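Local coordinates for UPF0311 protein RPA1785 (Rhodopseudomonas palustris, PDB 3C5O) that is of unknown function but folds into a closed antiparallel beta-barrel of the UPF0311 (DUF3237) family, with four copies in its assembly, at residues V12-A17 against V148-Q153; N65-L70 against I91-V96; A72-E77 against V84-V89; P119-G124 against Y134-S139. One frame throughout, in Å; residues are numbered along the deposited sequence. Where two conformers were deposited one is given.

Contact 1 of 4, residues V12-A17 against V148-Q153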
# COMPACT_ATOMS: atom_id res chain seq x y z
N VAL B 12 8.84 -5.83 -24.09
CA VAL B 12 10.20 -6.11 -23.66
C VAL B 12 10.43 -7.58 -23.27
O VAL B 12 11.43 -8.16 -23.64
CB VAL B 12 10.71 -5.15 -22.52
CG1 VAL B 12 11.01 -3.78 -23.08
CG2 VAL B 12 9.71 -5.06 -21.37
N PHE B 13 9.53 -8.18 -22.50
CA PHE B 13 9.74 -9.59 -22.14
C PHE B 13 8.50 -10.24 -21.62
O PHE B 13 7.53 -9.55 -21.31
CB PHE B 13 10.92 -9.77 -21.13
CG PHE B 13 10.82 -8.91 -19.89
CD1 PHE B 13 11.53 -7.71 -19.80
CD2 PHE B 13 10.04 -9.31 -18.81
CE1 PHE B 13 11.44 -6.93 -18.68
CE2 PHE B 13 9.96 -8.52 -17.66
CZ PHE B 13 10.66 -7.33 -17.60
N THR B 14 8.54 -11.57 -21.54
CA THR B 14 7.42 -12.35 -21.01
C THR B 14 7.81 -13.07 -19.70
O THR B 14 8.89 -13.68 -19.61
CB THR B 14 6.89 -13.32 -22.06
OG1 THR B 14 6.47 -12.57 -23.21
CG2 THR B 14 5.70 -14.11 -21.54
N ILE B 15 6.95 -12.93 -18.69
CA ILE B 15 7.03 -13.69 -17.42
C ILE B 15 5.97 -14.79 -17.44
O ILE B 15 4.77 -14.50 -17.60
CB ILE B 15 6.73 -12.81 -16.16
CG1 ILE B 15 7.73 -11.64 -16.05
CG2 ILE B 15 6.76 -13.66 -14.89
CD1 ILE B 15 7.37 -10.66 -14.92
N THR B 16 6.42 -16.03 -17.30
CA THR B 16 5.53 -17.16 -17.19
C THR B 16 5.58 -17.63 -15.74
O THR B 16 6.60 -18.14 -15.30
CB THR B 16 5.97 -18.29 -18.13
OG1 THR B 16 5.93 -17.83 -19.48
CG2 THR B 16 5.06 -19.50 -18.01
N ALA B 17 4.50 -17.45 -14.98
CA ALA B 17 4.49 -17.92 -13.60
C ALA B 17 3.66 -19.20 -13.41
O ALA B 17 2.45 -19.20 -13.68
CB ALA B 17 3.98 -16.81 -12.68
N VAL B 148 0.77 -16.17 -17.94
CA VAL B 148 1.74 -15.67 -18.92
C VAL B 148 1.54 -14.17 -19.09
O VAL B 148 0.53 -13.74 -19.63
CB VAL B 148 1.55 -16.34 -20.29
CG1 VAL B 148 2.54 -15.80 -21.33
CG2 VAL B 148 1.68 -17.85 -20.18
N ILE B 149 2.51 -13.37 -18.64
CA ILE B 149 2.40 -11.92 -18.67
C ILE B 149 3.37 -11.42 -19.71
O ILE B 149 4.57 -11.59 -19.57
CB ILE B 149 2.91 -11.22 -17.36
CG1 ILE B 149 2.90 -12.12 -16.09
CG2 ILE B 149 2.35 -9.77 -17.24
CD1 ILE B 149 1.63 -12.35 -15.47
N ASP B 150 2.84 -10.76 -20.72
CA ASP B 150 3.66 -10.07 -21.70
C ASP B 150 3.87 -8.67 -21.20
O ASP B 150 2.90 -7.91 -21.06
CB ASP B 150 2.96 -10.06 -23.05
CG ASP B 150 2.83 -11.43 -23.63
OD1 ASP B 150 3.86 -12.15 -23.69
OD2 ASP B 150 1.71 -11.80 -24.03
N VAL B 151 5.12 -8.33 -20.93
CA VAL B 151 5.47 -7.07 -20.26
C VAL B 151 5.88 -6.04 -21.31
O VAL B 151 6.71 -6.31 -22.17
CB VAL B 151 6.62 -7.27 -19.20
CG1 VAL B 151 6.99 -5.95 -18.53
CG2 VAL B 151 6.21 -8.31 -18.12
N HIS B 152 5.29 -4.86 -21.22
CA HIS B 152 5.56 -3.79 -22.14
C HIS B 152 6.12 -2.60 -21.39
O HIS B 152 5.58 -2.22 -20.36
CB HIS B 152 4.26 -3.39 -22.84
CG HIS B 152 3.60 -4.53 -23.54
ND1 HIS B 152 3.84 -4.82 -24.86
CD2 HIS B 152 2.75 -5.49 -23.10
CE1 HIS B 152 3.14 -5.88 -25.22
NE2 HIS B 152 2.48 -6.31 -24.17
N GLN B 153 7.19 -2.03 -21.91
CA GLN B 153 7.81 -0.84 -21.35
C GLN B 153 7.01 0.37 -21.81
O GLN B 153 6.78 0.52 -23.01
CB GLN B 153 9.24 -0.74 -21.87
CG GLN B 153 10.07 0.32 -21.22
CD GLN B 153 11.42 0.52 -21.91
OE1 GLN B 153 12.35 1.08 -21.33
NE2 GLN B 153 11.51 0.09 -23.16

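Contact 2 of 4, residues N65-L70 against I91-V96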
# COMPACT_ATOMS: atom_id res chain seq x y z
N ASN B 65 -19.06 -8.70 -8.57
CA ASN B 65 -19.27 -8.84 -10.02
C ASN B 65 -18.24 -9.76 -10.69
O ASN B 65 -18.22 -9.87 -11.92
CB ASN B 65 -19.31 -7.47 -10.71
CG ASN B 65 -17.95 -6.78 -10.73
OD1 ASN B 65 -16.98 -7.27 -10.15
ND2 ASN B 65 -17.87 -5.63 -11.39
N GLU B 66 -17.37 -10.39 -9.90
CA GLU B 66 -16.42 -11.41 -10.39
C GLU B 66 -15.14 -10.86 -11.00
O GLU B 66 -14.27 -11.63 -11.40
CB GLU B 66 -17.08 -12.40 -11.33
CG GLU B 66 -18.28 -13.12 -10.71
CD GLU B 66 -17.97 -14.56 -10.34
OE1 GLU B 66 -18.84 -15.41 -10.65
OE2 GLU B 66 -16.88 -14.85 -9.77
N LEU B 67 -15.04 -9.53 -11.07
CA LEU B 67 -13.78 -8.84 -11.28
C LEU B 67 -12.77 -9.39 -10.27
O LEU B 67 -13.10 -9.59 -9.10
CB LEU B 67 -13.99 -7.34 -11.04
CG LEU B 67 -13.00 -6.19 -11.34
CD1 LEU B 67 -11.64 -6.35 -10.70
CD2 LEU B 67 -12.92 -5.91 -12.82
N ILE B 68 -11.55 -9.67 -10.72
CA ILE B 68 -10.48 -10.09 -9.82
C ILE B 68 -9.40 -9.03 -9.76
O ILE B 68 -8.87 -8.63 -10.79
CB ILE B 68 -9.88 -11.43 -10.23
CG1 ILE B 68 -10.97 -12.50 -10.24
CG2 ILE B 68 -8.78 -11.82 -9.26
CD1 ILE B 68 -10.48 -13.86 -10.71
N GLU B 69 -9.13 -8.56 -8.54
CA GLU B 69 -8.04 -7.66 -8.22
C GLU B 69 -6.82 -8.51 -7.92
O GLU B 69 -6.86 -9.36 -7.03
CB GLU B 69 -8.42 -6.79 -7.01
CG GLU B 69 -9.58 -5.81 -7.28
CD GLU B 69 -10.00 -5.02 -6.03
OE1 GLU B 69 -11.04 -4.32 -6.07
OE2 GLU B 69 -9.30 -5.08 -4.99
N LEU B 70 -5.73 -8.33 -8.68
CA LEU B 70 -4.56 -9.14 -8.49
C LEU B 70 -3.50 -8.33 -7.78
O LEU B 70 -3.40 -7.12 -7.95
CB LEU B 70 -3.97 -9.58 -9.83
CG LEU B 70 -4.92 -9.66 -11.02
CD1 LEU B 70 -4.06 -9.48 -12.23
CD2 LEU B 70 -5.64 -10.96 -11.05
N ILE B 91 -5.93 -6.23 -12.81
CA ILE B 91 -7.29 -6.74 -12.83
C ILE B 91 -7.49 -7.80 -13.89
O ILE B 91 -6.82 -7.83 -14.91
CB ILE B 91 -8.37 -5.60 -12.94
CG1 ILE B 91 -8.21 -4.75 -14.18
CG2 ILE B 91 -8.34 -4.64 -11.73
CD1 ILE B 91 -9.40 -3.86 -14.41
N ARG B 92 -8.40 -8.72 -13.60
CA ARG B 92 -8.91 -9.62 -14.60
C ARG B 92 -10.43 -9.56 -14.58
O ARG B 92 -11.05 -9.69 -13.52
CB ARG B 92 -8.40 -11.02 -14.37
CG ARG B 92 -8.96 -12.00 -15.38
CD ARG B 92 -8.13 -13.23 -15.41
NE ARG B 92 -8.37 -14.07 -14.25
CZ ARG B 92 -7.45 -14.44 -13.36
NH1 ARG B 92 -6.19 -14.05 -13.48
NH2 ARG B 92 -7.81 -15.23 -12.37
N PHE B 93 -11.01 -9.36 -15.76
CA PHE B 93 -12.45 -9.23 -15.92
C PHE B 93 -12.83 -9.85 -17.27
O PHE B 93 -11.96 -10.32 -18.00
CB PHE B 93 -12.85 -7.74 -15.83
CG PHE B 93 -14.33 -7.50 -15.54
CD1 PHE B 93 -15.00 -6.42 -16.13
CD2 PHE B 93 -15.05 -8.33 -14.67
CE1 PHE B 93 -16.34 -6.18 -15.87
CE2 PHE B 93 -16.41 -8.10 -14.40
CZ PHE B 93 -17.05 -7.02 -15.00
N GLY B 94 -14.11 -9.85 -17.59
CA GLY B 94 -14.63 -10.45 -18.82
C GLY B 94 -16.09 -10.87 -18.62
O GLY B 94 -16.66 -10.64 -17.56
N PRO B 95 -16.71 -11.47 -19.65
CA PRO B 95 -18.05 -12.10 -19.48
C PRO B 95 -18.08 -13.10 -18.31
O PRO B 95 -17.15 -13.90 -18.18
CB PRO B 95 -18.26 -12.84 -20.79
CG PRO B 95 -17.43 -12.10 -21.79
CD PRO B 95 -16.22 -11.59 -21.03
N VAL B 96 -19.11 -13.05 -17.46
CA VAL B 96 -19.16 -13.91 -16.27
C VAL B 96 -19.04 -15.42 -16.53
O VAL B 96 -18.38 -16.11 -15.76
CB VAL B 96 -20.39 -13.65 -15.35
CG1 VAL B 96 -20.10 -12.51 -14.40
CG2 VAL B 96 -21.69 -13.40 -16.16
O HOH W 1 -12.15 -12.10 -13.00

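Contact 3 of 4, residues A72-E77 against V84-V89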
# COMPACT_ATOMS: atom_id res chain seq x y z
N ALA B 72 0.29 -9.72 -6.92
CA ALA B 72 1.25 -10.80 -6.82
C ALA B 72 2.64 -10.26 -6.43
O ALA B 72 3.07 -9.25 -6.94
CB ALA B 72 1.33 -11.54 -8.15
N LYS B 73 3.31 -10.96 -5.51
CA LYS B 73 4.64 -10.61 -5.07
C LYS B 73 5.50 -11.85 -5.15
O LYS B 73 5.19 -12.87 -4.57
CB LYS B 73 4.61 -10.05 -3.66
CG LYS B 73 3.84 -8.75 -3.56
CD LYS B 73 3.78 -8.19 -2.16
CE LYS B 73 2.82 -6.99 -2.17
NZ LYS B 73 3.02 -6.08 -1.01
N TYR B 74 6.55 -11.75 -5.95
CA TYR B 74 7.50 -12.82 -6.16
C TYR B 74 8.81 -12.24 -6.68
O TYR B 74 9.00 -11.01 -6.68
CB TYR B 74 6.94 -13.84 -7.14
CG TYR B 74 6.46 -13.27 -8.47
CD1 TYR B 74 7.21 -13.43 -9.64
CD2 TYR B 74 5.24 -12.59 -8.57
CE1 TYR B 74 6.75 -12.93 -10.88
CE2 TYR B 74 4.78 -12.09 -9.79
CZ TYR B 74 5.54 -12.27 -10.94
OH TYR B 74 5.06 -11.78 -12.14
N ALA B 75 9.71 -13.10 -7.13
CA ALA B 75 11.02 -12.65 -7.58
C ALA B 75 11.49 -13.53 -8.71
O ALA B 75 11.05 -14.68 -8.85
CB ALA B 75 12.01 -12.68 -6.44
N PHE B 76 12.37 -12.99 -9.55
CA PHE B 76 13.11 -13.84 -10.46
C PHE B 76 14.60 -13.56 -10.40
O PHE B 76 15.03 -12.47 -10.01
CB PHE B 76 12.55 -13.80 -11.89
CG PHE B 76 12.67 -12.47 -12.59
CD1 PHE B 76 13.84 -12.12 -13.30
CD2 PHE B 76 11.59 -11.59 -12.62
CE1 PHE B 76 13.94 -10.90 -13.98
CE2 PHE B 76 11.65 -10.37 -13.32
CZ PHE B 76 12.84 -10.02 -14.00
N GLU B 77 15.37 -14.58 -10.76
CA GLU B 77 16.80 -14.46 -10.90
C GLU B 77 17.24 -14.68 -12.36
O GLU B 77 16.91 -15.70 -12.97
CB GLU B 77 17.51 -15.44 -9.98
CG GLU B 77 19.00 -15.22 -9.95
CD GLU B 77 19.73 -16.10 -8.95
OE1 GLU B 77 19.16 -17.16 -8.55
OE2 GLU B 77 20.88 -15.74 -8.57
N VAL B 84 15.53 -10.03 -9.08
CA VAL B 84 14.52 -8.99 -9.33
C VAL B 84 13.26 -9.34 -8.58
O VAL B 84 12.65 -10.39 -8.80
CB VAL B 84 14.19 -8.82 -10.86
CG1 VAL B 84 13.29 -7.60 -11.07
CG2 VAL B 84 15.49 -8.66 -11.70
N TYR B 85 12.88 -8.45 -7.67
CA TYR B 85 11.62 -8.53 -6.94
C TYR B 85 10.48 -7.94 -7.79
O TYR B 85 10.61 -6.84 -8.35
CB TYR B 85 11.80 -7.82 -5.60
CG TYR B 85 10.52 -7.43 -4.88
CD1 TYR B 85 9.56 -8.38 -4.55
CD2 TYR B 85 10.30 -6.10 -4.50
CE1 TYR B 85 8.37 -8.01 -3.91
CE2 TYR B 85 9.15 -5.74 -3.86
CZ TYR B 85 8.19 -6.68 -3.56
OH TYR B 85 7.05 -6.26 -2.90
N VAL B 86 9.40 -8.70 -7.93
CA VAL B 86 8.24 -8.31 -8.74
C VAL B 86 7.01 -8.08 -7.87
O VAL B 86 6.65 -8.91 -7.05
CB VAL B 86 7.86 -9.34 -9.83
CG1 VAL B 86 6.75 -8.78 -10.75
CG2 VAL B 86 9.09 -9.76 -10.64
N GLU B 87 6.41 -6.93 -8.05
CA GLU B 87 5.12 -6.63 -7.48
C GLU B 87 4.20 -6.44 -8.69
O GLU B 87 4.35 -5.47 -9.41
CB GLU B 87 5.24 -5.32 -6.73
CG GLU B 87 4.53 -5.22 -5.44
CD GLU B 87 4.94 -3.97 -4.68
OE1 GLU B 87 4.42 -2.88 -5.01
OE2 GLU B 87 5.79 -4.09 -3.75
N ASN B 88 3.26 -7.37 -8.92
CA ASN B 88 2.39 -7.32 -10.12
C ASN B 88 0.90 -7.08 -9.75
O ASN B 88 0.23 -7.97 -9.20
CB ASN B 88 2.58 -8.62 -10.89
CG ASN B 88 2.06 -8.56 -12.33
OD1 ASN B 88 1.97 -7.49 -12.95
ND2 ASN B 88 1.74 -9.74 -12.87
N VAL B 89 0.41 -5.88 -10.03
CA VAL B 89 -0.90 -5.47 -9.58
C VAL B 89 -1.81 -5.13 -10.77
O VAL B 89 -1.40 -4.41 -11.69
CB VAL B 89 -0.84 -4.27 -8.59
CG1 VAL B 89 -2.23 -3.97 -8.03
CG2 VAL B 89 0.11 -4.55 -7.43

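Contact 4 of 4, residues P119-G124 against Y134-S139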
# COMPACT_ATOMS: atom_id res chain seq x y z
N PRO B 119 3.28 -4.25 -13.67
CA PRO B 119 4.43 -4.81 -12.95
C PRO B 119 5.49 -3.79 -12.55
O PRO B 119 5.96 -2.99 -13.39
CB PRO B 119 4.99 -5.83 -13.93
CG PRO B 119 4.55 -5.34 -15.30
CD PRO B 119 3.35 -4.47 -15.12
N ARG B 120 5.89 -3.84 -11.28
CA ARG B 120 6.91 -2.96 -10.73
C ARG B 120 8.10 -3.80 -10.22
O ARG B 120 7.92 -4.74 -9.46
CB ARG B 120 6.33 -2.10 -9.60
CG ARG B 120 7.16 -0.85 -9.29
CD ARG B 120 6.74 -0.18 -8.00
NE ARG B 120 6.92 -1.11 -6.90
CZ ARG B 120 8.00 -1.19 -6.14
NH1 ARG B 120 8.04 -2.10 -5.18
NH2 ARG B 120 9.02 -0.37 -6.31
N PHE B 121 9.30 -3.43 -10.66
CA PHE B 121 10.51 -4.20 -10.38
C PHE B 121 11.45 -3.46 -9.44
O PHE B 121 11.52 -2.23 -9.47
CB PHE B 121 11.24 -4.51 -11.69
CG PHE B 121 10.35 -5.15 -12.72
CD1 PHE B 121 9.96 -6.48 -12.57
CD2 PHE B 121 9.88 -4.42 -13.80
CE1 PHE B 121 9.10 -7.07 -13.50
CE2 PHE B 121 9.04 -5.00 -14.76
CZ PHE B 121 8.64 -6.33 -14.60
N GLU B 122 12.13 -4.21 -8.61
CA GLU B 122 13.21 -3.70 -7.81
C GLU B 122 14.39 -4.61 -7.95
O GLU B 122 14.29 -5.79 -7.73
CB GLU B 122 12.82 -3.68 -6.34
CG GLU B 122 11.83 -2.64 -5.95
CD GLU B 122 11.58 -2.62 -4.46
OE1 GLU B 122 12.23 -3.36 -3.73
OE2 GLU B 122 10.74 -1.86 -4.00
N THR B 123 15.52 -4.03 -8.31
CA THR B 123 16.79 -4.75 -8.40
C THR B 123 18.02 -3.90 -8.20
O THR B 123 18.06 -2.76 -8.53
CB THR B 123 16.90 -5.50 -9.70
OG1 THR B 123 18.03 -6.35 -9.66
CG2 THR B 123 17.01 -4.59 -10.80
N GLY B 124 19.05 -4.50 -7.64
CA GLY B 124 20.30 -3.81 -7.44
C GLY B 124 21.28 -3.97 -8.58
O GLY B 124 22.15 -3.17 -8.78
N TYR B 134 11.36 2.98 -15.50
CA TYR B 134 10.23 3.08 -16.43
C TYR B 134 8.98 2.51 -15.76
O TYR B 134 9.08 1.73 -14.82
CB TYR B 134 10.51 2.29 -17.71
CG TYR B 134 11.65 2.83 -18.56
CD1 TYR B 134 11.40 3.78 -19.57
CD2 TYR B 134 12.95 2.40 -18.38
CE1 TYR B 134 12.44 4.28 -20.36
CE2 TYR B 134 14.01 2.90 -19.15
CZ TYR B 134 13.74 3.84 -20.14
OH TYR B 134 14.77 4.33 -20.93
N LEU B 135 7.82 2.91 -16.25
CA LEU B 135 6.59 2.21 -15.91
C LEU B 135 6.42 1.06 -16.90
O LEU B 135 6.85 1.16 -18.06
CB LEU B 135 5.42 3.16 -16.04
CG LEU B 135 4.10 2.96 -15.32
CD1 LEU B 135 4.27 3.48 -13.93
CD2 LEU B 135 3.04 3.75 -16.04
N PHE B 136 5.78 -0.01 -16.46
CA PHE B 136 5.53 -1.14 -17.34
C PHE B 136 4.07 -1.53 -17.24
O PHE B 136 3.41 -1.30 -16.21
CB PHE B 136 6.41 -2.34 -16.97
CG PHE B 136 7.89 -2.08 -17.08
CD1 PHE B 136 8.60 -2.48 -18.19
CD2 PHE B 136 8.58 -1.48 -16.03
CE1 PHE B 136 9.98 -2.23 -18.30
CE2 PHE B 136 9.96 -1.24 -16.12
CZ PHE B 136 10.66 -1.62 -17.26
N VAL B 137 3.56 -2.10 -18.32
CA VAL B 137 2.19 -2.63 -18.31
C VAL B 137 2.26 -4.08 -18.75
O VAL B 137 2.96 -4.43 -19.68
CB VAL B 137 1.26 -1.83 -19.26
CG1 VAL B 137 -0.16 -2.41 -19.28
CG2 VAL B 137 1.20 -0.38 -18.83
N GLY B 138 1.53 -4.95 -18.06
CA GLY B 138 1.47 -6.36 -18.45
C GLY B 138 0.14 -6.74 -19.08
O GLY B 138 -0.90 -6.37 -18.56
N SER B 139 0.18 -7.48 -20.18
CA SER B 139 -1.04 -8.06 -20.74
C SER B 139 -0.88 -9.56 -20.52
O SER B 139 0.13 -10.14 -20.97
CB SER B 139 -1.19 -7.74 -22.22
OG SER B 139 -2.38 -8.28 -22.76
O HOH W 2 5.96 -0.50 -13.38

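Contact 1 of 4, residues V12-A17 against V148-Q153
Val12 and Phe13 both face Val151, forming a classic beta bulge in the antiparallel pairing that closes the barrel: strand 9-27 is the first of its eight strands and strand 146-154 the last. Among the backbone bonds, Val12 N reaches Val151 O at 2.9 Å, almost straight and in the carbonyl plane. Phe13 N meets the same oxygen only weakly, at 3.4 Å, so one carbonyl serves two successive N-H groups. Phe13 O takes Val151 N in return, and beyond the bulge Ile15 and Ile149 form a regular hydrogen-bonded pair, bonded in both directions.

The apolar contacts gather on the face carrying Phe13, Ile15, Ile149 and Val151, which looks into the barrel. CG of Phe13 sits between its backbone N and carbonyl carbon (chi1 53°), which swings the ring toward the neighbouring strand and places Val151 CB over one face, 4.2 Å from the ring centroid, in a CH-pi contact. Trp130 and Leu131 also touch this ring. Ile15 CD1 meets Val151 CG2 at 4.1 Å, while Ile149 CG1 packs on Ile15 CB at 3.9 Å. At the bulge itself, Val12 CG1 lies 3.7 Å from Gln153 CB, the two side chains crossing at about a right angle.

The polar interaction belongs to the other face, where Pro5 of the second subunit packs on Asp150. Thr14 and Asp150 run side by side there, and Thr14 CG2 rests on Val148 CG1 at 3.6 Å. Tyr11 OH bonds to Thr14 OG1, while the Thr14 hydroxyl donates to Asp150 OD1, 2.7 Å from OG1 and met nearly along the carboxylate C-O bond.

Contact 2 of 4, residues N65-L70 against I91-V96
Asn65 turns its backbone O to the edge of the Phe93 ring, in the ring plane and 3.5 Å from CE2, where the hairpin of strands 68-78 and 83-93 opens at its base. Asn65 OD1 accepts from Leu67 N at 3.1 Å, an Asx turn in which the donor stands 49° out of the amide carbonyl plane. Glu66 keeps the separating backbones linked through a water within 2.7 Å of both Glu66 O and Arg92 O. Its CG touches Val96 CG1, and its carboxylate is held by Arg100 and Lys103 of the following helix. Leu67 was deposited in two conformers; in the one given its branches divide between Ile91, touched by CD1, and Phe93, where CD2 lies 3.5 Å from CG, so this packing is less certain.

Regular pairing starts at Ile68, whose N binds Arg92 O at 2.8 Å, almost straight; Arg92 N returns the bond to Ile68 O at 2.9 Å. The Arg92 chain bends about CG-CD (chi3 76°), and its NH2 comes to 3.4 Å from Ile68 CD1. Leu70 CD2 approaches the other terminal nitrogen, NH1, at 4.0 Å, crossing the arginine at about a right angle.

The guanidinium also makes a cation-pi contact with Phe115 of strand 114-122. Ile68 and Leu70 lean on strand 48-62 on the other flank, and helix 96-103 packs against Arg92 through Leu102 and against Phe93 through Leu99.

Contact 3 of 4, residues A72-E77 against V84-V89
Val84 pairs with Phe76 through backbone bonds in both directions near the tip of the antiparallel hairpin of strands 68-78 and 83-93. Its CB stands 3.6 Å above the plane of the Phe76 ring, offset toward the rim, a CH-pi contact. Phe76 CG lies between its backbone N and carbonyl carbon (chi1 65°), which brings the ring across to this valine. Tyr85 belongs to the other face: Lys73 CB meets its ring at the edge, and its CD1 passes 3.4 Å from Tyr74 O. Its hydroxyl gives a weak bond to Glu87 OE2.

Val86 returns to the face of Val84 and serves two rings. Its CB lies 3.8 Å above the Tyr74 plane, over the ring centre, while CG2 meets Phe76 CD2 at 3.7 Å. Glu87 lies alongside Lys73, with the two CG atoms 4.1 Å apart; Glu87 OE2 and Lys73 NZ lie 4.4 Å apart, beyond a salt bridge, and any attraction is probably modest. Asn88 closes the pairing with Ala72: Asn88 N gives Ala72 O a bond of 2.7 Å, and Ala72 N answers to Asn88 O at 2.9 Å. The side-chain OD1 of Asn88 is bonded to Thr117 OG1.

In the barrel the hairpin is flanked by strand 48-62, which bonds to Lys73 and Ala75, and by strand 114-122, which bonds to Tyr85 and Glu87. Phe121 of the latter packs on Val84 and Val86, and Phe59 of the third subunit meets the Tyr85 ring.

Contact 4 of 4, residues P119-G124 against Y134-S139
Pro119 and Phe136 carry most of this contact between strands 114-122 and 136-142, neighbours in the barrel that splay apart here: their short axes come no closer than 6.6 Å and run at 127°, so water and side chains take over from direct backbone bonds. The proline ring lies against the other backbone. Its CD is 3.4 Å from Phe136 O and 3.5 Å from Gly138 N. CG of the same ring touches Phe136 CB at 3.9 Å, the two side chains crossing at about a right angle. A water bridges the backbones where they part, donating to Pro119 O and accepting from Phe136 N at 3.1 Å; its oxygen also lies at the edge of the Phe136 ring, in the ring plane.

Phe136 and Phe121 both direct their CB atoms toward the opposite strand. With CG of Phe136 anti to its carbonyl carbon (chi1 -61°), its ring offers a face to Phe121, whose own ring is also packed by Val84, Val86 and Leu131. Strand 146-154 touches Phe136 through Val151 and Gln153, so the aromatic pair joins side chains from several strands inside the barrel. The CB of Arg120 is directed away from the other strand, and its guanidinium grips Glu122 OE2 end-on with NH1 and NH2; Glu122 OE1 is bound by Arg33 of the third subunit.

The two phenylalanines form a T-shaped pair with planes at 79° and centroids 5.2 Å apart, Phe121 CE2 standing 3.8 Å above the Phe136 ring, offset toward its rim.

Overall arrangement
All four contacts join strands of one barrel. Contact 1 seals first strand to last, contacts 2 and 3 share a single hairpin, and contact 4 joins the next two strands. Contacts 1, 3 and 4 are buried; contact 2, partly buried, lies farther from the chain's centre, where turns, a water and ion pairs to the helix supplement short pairing. Contacts 1 and 3 are densely bonded, with valines over aromatic faces, and touch through Ile15 and Tyr74. Contact 4 depends on rings and water instead. It borders contact 1 through strand 146-154 and contact 3 through Tyr85 N to Glu122 O. Contacts 3 and 4 both touch the third subunit, and the second subunit reaches residues of all four.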